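Local coordinates for protein alpha-ketoglutarate-dependent 2,4-dichlorophenoxyacetate dioxygenase (Bradyrhizobium diazoefficiens, PDB 5BKE) that probably oxidises aryloxyalkanoate herbicides such as 2,4-dichlorophenoxyacetate as a metal- and 2-oxoglutarate-dependent dioxygenase of the TfdA family, at residues L19-P24 against L43-Q48; L165-S170 against G217-M222. All coordinates share one frame; numbering follows the deposited sequence.

Interaction 1 (L19-P24 against L43-Q48)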
loop_
_atom_site.group_PDB
_atom_site.type_symbol
_atom_site.label_atom_id
_atom_site.label_comp_id
_atom_site.label_asym_id
_atom_site.label_seq_id
_atom_site.Cartn_x
_atom_site.Cartn_y
_atom_site.Cartn_z
ATOM N N LEU C 19 -37.416 9.731 -21.788
ATOM C CA LEU C 19 -38.561 8.809 -21.705
ATOM C C LEU C 19 -39.879 9.546 -21.564
ATOM O O LEU C 19 -39.991 10.502 -20.802
ATOM C CB LEU C 19 -38.410 7.818 -20.545
ATOM C CG LEU C 19 -37.262 6.807 -20.513
ATOM C CD1 LEU C 19 -37.393 5.976 -19.249
ATOM C CD2 LEU C 19 -37.215 5.894 -21.729
ATOM N N ASP C 20 -40.874 9.093 -22.309
ATOM C CA ASP C 20 -42.203 9.673 -22.244
ATOM C C ASP C 20 -43.106 8.664 -21.526
ATOM O O ASP C 20 -43.446 7.615 -22.081
ATOM C CB ASP C 20 -42.679 10.009 -23.668
ATOM C CG ASP C 20 -44.156 10.369 -23.751
ATOM O OD1 ASP C 20 -44.763 10.846 -22.756
ATOM O OD2 ASP C 20 -44.701 10.185 -24.855
ATOM N N LEU C 21 -43.475 8.999 -20.288
ATOM C CA LEU C 21 -44.226 8.092 -19.413
ATOM C C LEU C 21 -45.729 8.016 -19.709
ATOM O O LEU C 21 -46.448 7.242 -19.068
ATOM C CB LEU C 21 -43.957 8.416 -17.936
ATOM C CG LEU C 21 -42.496 8.386 -17.433
ATOM C CD1 LEU C 21 -42.443 8.664 -15.937
ATOM C CD2 LEU C 21 -41.764 7.083 -17.760
ATOM N N ARG C 22 -46.193 8.817 -20.674
ATOM C CA ARG C 22 -47.548 8.704 -21.241
ATOM C C ARG C 22 -47.693 7.455 -22.103
ATOM O O ARG C 22 -48.811 6.965 -22.321
ATOM C CB ARG C 22 -47.873 9.921 -22.108
ATOM C CG ARG C 22 -48.318 11.151 -21.341
ATOM C CD ARG C 22 -47.498 12.382 -21.689
ATOM N NE ARG C 22 -47.372 12.637 -23.127
ATOM C CZ ARG C 22 -48.124 13.484 -23.828
ATOM N NH1 ARG C 22 -49.101 14.182 -23.247
ATOM N NH2 ARG C 22 -47.897 13.632 -25.127
ATOM N N LYS C 23 -46.553 6.962 -22.595
ATOM C CA LYS C 23 -46.492 5.856 -23.541
ATOM C C LYS C 23 -45.853 4.599 -22.923
ATOM O O LYS C 23 -45.012 4.723 -22.019
ATOM C CB LYS C 23 -45.690 6.284 -24.784
ATOM C CG LYS C 23 -46.354 7.342 -25.647
ATOM C CD LYS C 23 -47.582 6.790 -26.370
ATOM C CE LYS C 23 -48.461 7.910 -26.903
ATOM N NZ LYS C 23 -47.760 8.693 -27.955
ATOM N N PRO C 24 -46.232 3.390 -23.416
ATOM C CA PRO C 24 -45.590 2.156 -22.952
ATOM C C PRO C 24 -44.070 2.165 -23.136
ATOM O O PRO C 24 -43.551 2.792 -24.086
ATOM C CB PRO C 24 -46.208 1.086 -23.848
ATOM C CG PRO C 24 -47.559 1.624 -24.190
ATOM C CD PRO C 24 -47.341 3.101 -24.351
ATOM N N LEU C 43 -35.410 8.117 -8.470
ATOM C CA LEU C 43 -35.355 8.626 -9.827
ATOM C C LEU C 43 -36.315 9.793 -9.999
ATOM O O LEU C 43 -37.434 9.764 -9.487
ATOM C CB LEU C 43 -35.627 7.516 -10.851
ATOM C CG LEU C 43 -34.624 6.361 -10.990
ATOM C CD1 LEU C 43 -35.079 5.423 -12.103
ATOM C CD2 LEU C 43 -33.179 6.835 -11.220
ATOM N N VAL C 44 -35.853 10.819 -10.717
ATOM C CA VAL C 44 -36.586 12.069 -10.926
ATOM C C VAL C 44 -36.843 12.209 -12.422
ATOM O O VAL C 44 -35.913 12.161 -13.222
ATOM C CB VAL C 44 -35.781 13.288 -10.393
ATOM C CG1 VAL C 44 -36.481 14.614 -10.704
ATOM C CG2 VAL C 44 -35.526 13.158 -8.895
ATOM N N PHE C 45 -38.112 12.338 -12.798
ATOM C CA PHE C 45 -38.497 12.563 -14.187
ATOM C C PHE C 45 -39.185 13.915 -14.194
ATOM O O PHE C 45 -40.079 14.152 -13.382
ATOM C CB PHE C 45 -39.498 11.504 -14.685
ATOM C CG PHE C 45 -38.952 10.095 -14.769
ATOM C CD1 PHE C 45 -38.798 9.305 -13.619
ATOM C CD2 PHE C 45 -38.658 9.525 -16.012
ATOM C CE1 PHE C 45 -38.321 8.002 -13.707
ATOM C CE2 PHE C 45 -38.179 8.218 -16.104
ATOM C CZ PHE C 45 -38.006 7.458 -14.947
ATOM N N HIS C 46 -38.784 14.793 -15.105
ATOM C CA HIS C 46 -39.462 16.085 -15.271
ATOM C C HIS C 46 -40.482 16.027 -16.420
ATOM O O HIS C 46 -40.357 15.197 -17.321
ATOM C CB HIS C 46 -38.440 17.225 -15.485
ATOM C CG HIS C 46 -37.516 17.437 -14.323
ATOM N ND1 HIS C 46 -37.960 17.840 -13.083
ATOM C CD2 HIS C 46 -36.173 17.302 -14.214
ATOM C CE1 HIS C 46 -36.931 17.946 -12.259
ATOM N NE2 HIS C 46 -35.835 17.629 -12.921
ATOM N N ASP C 47 -41.483 16.911 -16.371
ATOM C CA ASP C 47 -42.464 17.081 -17.461
ATOM C C ASP C 47 -43.117 15.758 -17.873
ATOM O O ASP C 47 -43.022 15.323 -19.024
ATOM C CB ASP C 47 -41.825 17.784 -18.680
ATOM C CG ASP C 47 -41.074 19.050 -18.300
ATOM O OD1 ASP C 47 -41.734 20.037 -17.899
ATOM O OD2 ASP C 47 -39.819 19.054 -18.400
ATOM N N GLN C 48 -43.753 15.106 -16.906
ATOM C CA GLN C 48 -44.475 13.870 -17.179
ATOM C C GLN C 48 -45.955 14.087 -16.895
ATOM O O GLN C 48 -46.457 13.724 -15.828
ATOM C CB GLN C 48 -43.883 12.693 -16.395
ATOM C CG GLN C 48 -42.417 12.393 -16.697
ATOM C CD GLN C 48 -42.130 11.993 -18.139
ATOM O OE1 GLN C 48 -42.985 11.452 -18.839
ATOM N NE2 GLN C 48 -40.904 12.257 -18.587
HETATM O O HOH W 1 -44.222 12.955 -21.018
#

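Interaction 2 (L165-S170 against G217-M222)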
loop_
_atom_site.group_PDB
_atom_site.type_symbol
_atom_site.label_atom_id
_atom_site.label_comp_id
_atom_site.label_asym_id
_atom_site.label_seq_id
_atom_site.Cartn_x
_atom_site.Cartn_y
_atom_site.Cartn_z
ATOM N N LEU C 165 -31.207 -7.284 15.182
ATOM C CA LEU C 165 -32.344 -6.623 15.822
ATOM C C LEU C 165 -33.605 -6.570 14.943
ATOM O O LEU C 165 -33.530 -6.443 13.712
ATOM C CB LEU C 165 -31.946 -5.234 16.332
ATOM C CG LEU C 165 -30.871 -5.160 17.432
ATOM C CD1 LEU C 165 -30.657 -3.712 17.866
ATOM C CD2 LEU C 165 -31.191 -6.044 18.635
ATOM N N VAL C 166 -34.756 -6.710 15.594
ATOM C CA VAL C 166 -36.055 -6.698 14.925
ATOM C C VAL C 166 -36.909 -5.558 15.499
ATOM O O VAL C 166 -36.988 -5.383 16.725
ATOM C CB VAL C 166 -36.767 -8.081 15.041
ATOM C CG1 VAL C 166 -38.173 -8.050 14.463
ATOM C CG2 VAL C 166 -35.969 -9.168 14.324
ATOM N N CYS C 167 -37.540 -4.794 14.601
ATOM C CA CYS C 167 -38.457 -3.704 14.978
ATOM C C CYS C 167 -39.923 -4.089 14.764
ATOM O O CYS C 167 -40.245 -4.839 13.846
ATOM C CB CYS C 167 -38.149 -2.435 14.176
ATOM S SG CYS C 167 -36.457 -1.800 14.300
ATOM N N GLU C 168 -40.797 -3.554 15.614
ATOM C CA GLU C 168 -42.247 -3.659 15.447
ATOM C C GLU C 168 -42.783 -2.399 14.769
ATOM O O GLU C 168 -42.654 -1.295 15.304
ATOM C CB GLU C 168 -42.941 -3.890 16.795
ATOM C CG GLU C 168 -42.518 -5.184 17.471
ATOM C CD GLU C 168 -43.401 -5.623 18.634
ATOM O OE1 GLU C 168 -44.534 -5.101 18.801
ATOM O OE2 GLU C 168 -42.949 -6.525 19.380
ATOM N N HIS C 169 -43.358 -2.573 13.583
ATOM C CA HIS C 169 -43.891 -1.459 12.804
ATOM C C HIS C 169 -45.423 -1.450 12.844
ATOM O O HIS C 169 -46.066 -2.486 12.626
ATOM C CB HIS C 169 -43.481 -1.560 11.343
ATOM C CG HIS C 169 -42.020 -1.362 11.080
ATOM N ND1 HIS C 169 -41.545 -0.337 10.289
ATOM C CD2 HIS C 169 -40.935 -2.090 11.444
ATOM C CE1 HIS C 169 -40.231 -0.435 10.189
ATOM N NE2 HIS C 169 -39.837 -1.495 10.873
ATOM N N SER C 170 -45.987 -0.269 13.093
ATOM C CA SER C 170 -47.425 -0.041 13.060
ATOM C C SER C 170 -47.728 1.424 12.756
ATOM O O SER C 170 -47.030 2.324 13.251
ATOM C CB SER C 170 -48.049 -0.407 14.409
ATOM O OG SER C 170 -49.423 -0.072 14.441
ATOM N N GLY C 217 -41.815 1.506 16.351
ATOM C CA GLY C 217 -42.005 2.073 17.675
ATOM C C GLY C 217 -41.306 1.350 18.798
ATOM O O GLY C 217 -41.272 1.852 19.919
ATOM N N LYS C 218 -40.762 0.169 18.514
ATOM C CA LYS C 218 -39.907 -0.533 19.477
ATOM C C LYS C 218 -38.992 -1.549 18.795
ATOM O O LYS C 218 -39.264 -1.994 17.675
ATOM C CB LYS C 218 -40.737 -1.195 20.596
ATOM C CG LYS C 218 -41.441 -2.488 20.208
ATOM C CD LYS C 218 -42.073 -3.180 21.413
ATOM C CE LYS C 218 -41.037 -3.821 22.330
ATOM N NZ LYS C 218 -41.676 -4.351 23.566
ATOM N N ILE C 219 -37.903 -1.885 19.485
ATOM C CA ILE C 219 -37.066 -3.027 19.142
ATOM C C ILE C 219 -37.507 -4.196 20.030
ATOM O O ILE C 219 -37.634 -4.048 21.250
ATOM C CB ILE C 219 -35.555 -2.694 19.275
ATOM C CG1 ILE C 219 -35.157 -1.642 18.223
ATOM C CG2 ILE C 219 -34.704 -3.955 19.131
ATOM C CD1 ILE C 219 -33.848 -0.915 18.476
ATOM N N ALA C 220 -37.739 -5.340 19.392
ATOM C CA ALA C 220 -38.309 -6.538 20.006
ATOM C C ALA C 220 -37.564 -7.026 21.245
ATOM O O ALA C 220 -38.195 -7.344 22.249
ATOM C CB ALA C 220 -38.398 -7.657 18.974
ATOM N N SER C 221 -36.235 -7.077 21.174
ATOM C CA SER C 221 -35.427 -7.667 22.246
ATOM C C SER C 221 -35.029 -6.680 23.347
ATOM O O SER C 221 -34.349 -7.057 24.305
ATOM C CB SER C 221 -34.186 -8.351 21.658
ATOM O OG SER C 221 -33.388 -7.436 20.918
ATOM N N MET C 222 -35.457 -5.426 23.214
ATOM C CA MET C 222 -35.072 -4.363 24.148
ATOM C C MET C 222 -36.284 -3.766 24.865
ATOM O O MET C 222 -37.428 -3.963 24.440
ATOM C CB MET C 222 -34.294 -3.255 23.413
ATOM C CG MET C 222 -32.978 -3.705 22.795
ATOM S SD MET C 222 -32.267 -2.506 21.647
ATOM C CE MET C 222 -31.602 -1.268 22.764
HETATM O O HOH W 2 -34.715 -7.671 18.361
#

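Interaction 1 (L19-P24 against L43-Q48)
Leu-21 and Gln-48 bring the two backbones nearest, their CA atoms 6.2 Å apart, where the type I beta turn of Asp-20 to Lys-23 meets the chain leaving strand 42-45. This strand lies inside the mixed sheet of the TauD/TfdA dioxygenase fold, and the turn belongs to the loop between strand 14-17 and helix 27-40. The side-chain amide of Gln-48 bonds to the backbone at the start of the turn with both its polar atoms. Its NE2 donates to Leu-19 O, just before the turn, at 3.0 Å, and its OE1 accepts from Leu-21 N, within it, at 2.9 Å in a fairly straight bond (164°), the donor tilted from the carbonyl plane. A bend at chi2 (-62°) folds the Gln-48 chain so that CG and CD lie against Leu-21, while NE2 adds a weak bond to His-46 O. A leucine here would probably leave Leu-19 O and Leu-21 N without these mates and free the turn to shift.

The side chain of Leu-21 also crosses Phe-45 at about a right angle, its CD1 over one ring face in a CH-pi contact, 4.1 Å from the centroid. Leu-19 CD1 comes instead to the edge of the ring, 3.9 Å from Phe-45 CE2. Met-256 of strand 254-258 also touches Phe-45, and Phe-58 of helix 52-59 touches Leu-21. On the polar side, Asp-20 OD1 accepts from the backbone N of Arg-22, forming an Asx turn, and meets Arg-22 NE in a salt bridge whose hydrogen bond is weak. A water lies between the segments, 2.8 Å from Asp-20 OD1 and 2.9 Å from Gln-48 OE1.

Interaction 2 (L165-S170 against G217-M222)
Glu-168 and Lys-218 reach the same side of the sheet by different torsions: CG of Glu-168 is anti to its carbonyl carbon (chi1 -62°), whereas CG of Lys-218 lies between its backbone N and carbonyl carbon (chi1 77°). The chains then run side by side, pointing the same way, with the two CD atoms 3.9 Å apart. Their charged ends are not in contact, Glu-168 OE2 and Lys-218 NZ being 4.9 Å apart, although the opposite charges may still attract.

The two strands that carry these side chains run antiparallel. Cys-167 and Ile-219 form a non-hydrogen-bonded pair, joined on the other face by Cys-167 SG against Ile-219 CG1. Backbone bonds on both sides hold the strands together: Gly-217 N to Glu-168 O, Glu-168 N to Lys-218 O, and a nearly straight one from Ala-220 N to Val-166 O (2.8 Å, 176°). Where the second strand ends in a type I turn, Leu-165 CD2 meets both Ile-219 CG2 and, at 3.5 Å, Ser-221 OG. A water hydrogen-bonded to both Val-166 N and Ser-221 OG bridges the segments there.

Within the four-stranded antiparallel sheet, strand 166-169 lies between 194-201 and the outermost strand 216-219. Leu-230 and Leu-231 of helix 224-238 cover the face bearing Cys-167 and Ile-219, while Leu-195 of strand 194-201 touches Val-166 and Glu-168.

The two contacts lie on opposite sides of the chain's centre, their own centres 38 Å apart, and share no strand or helix. Interaction 1 is the more buried: a side-chain amide, not a strand-to-strand bond, joins a loop to the end of a strand of the seven-stranded sheet, beside an aromatic ring. Interaction 2 is only partly buried and joins two strands of the separate four-stranded sheet through main-chain bonds, with an aliphatic face under a helix and the aliphatic parts of a glutamate and a lysine side by side on the other face. Each has a bridging water at its polar margin. Interaction 1 lies away from the manganese site, whereas Gly-217 of interaction 2 lies about 12 Å from the side chain of the metal ligand His-115.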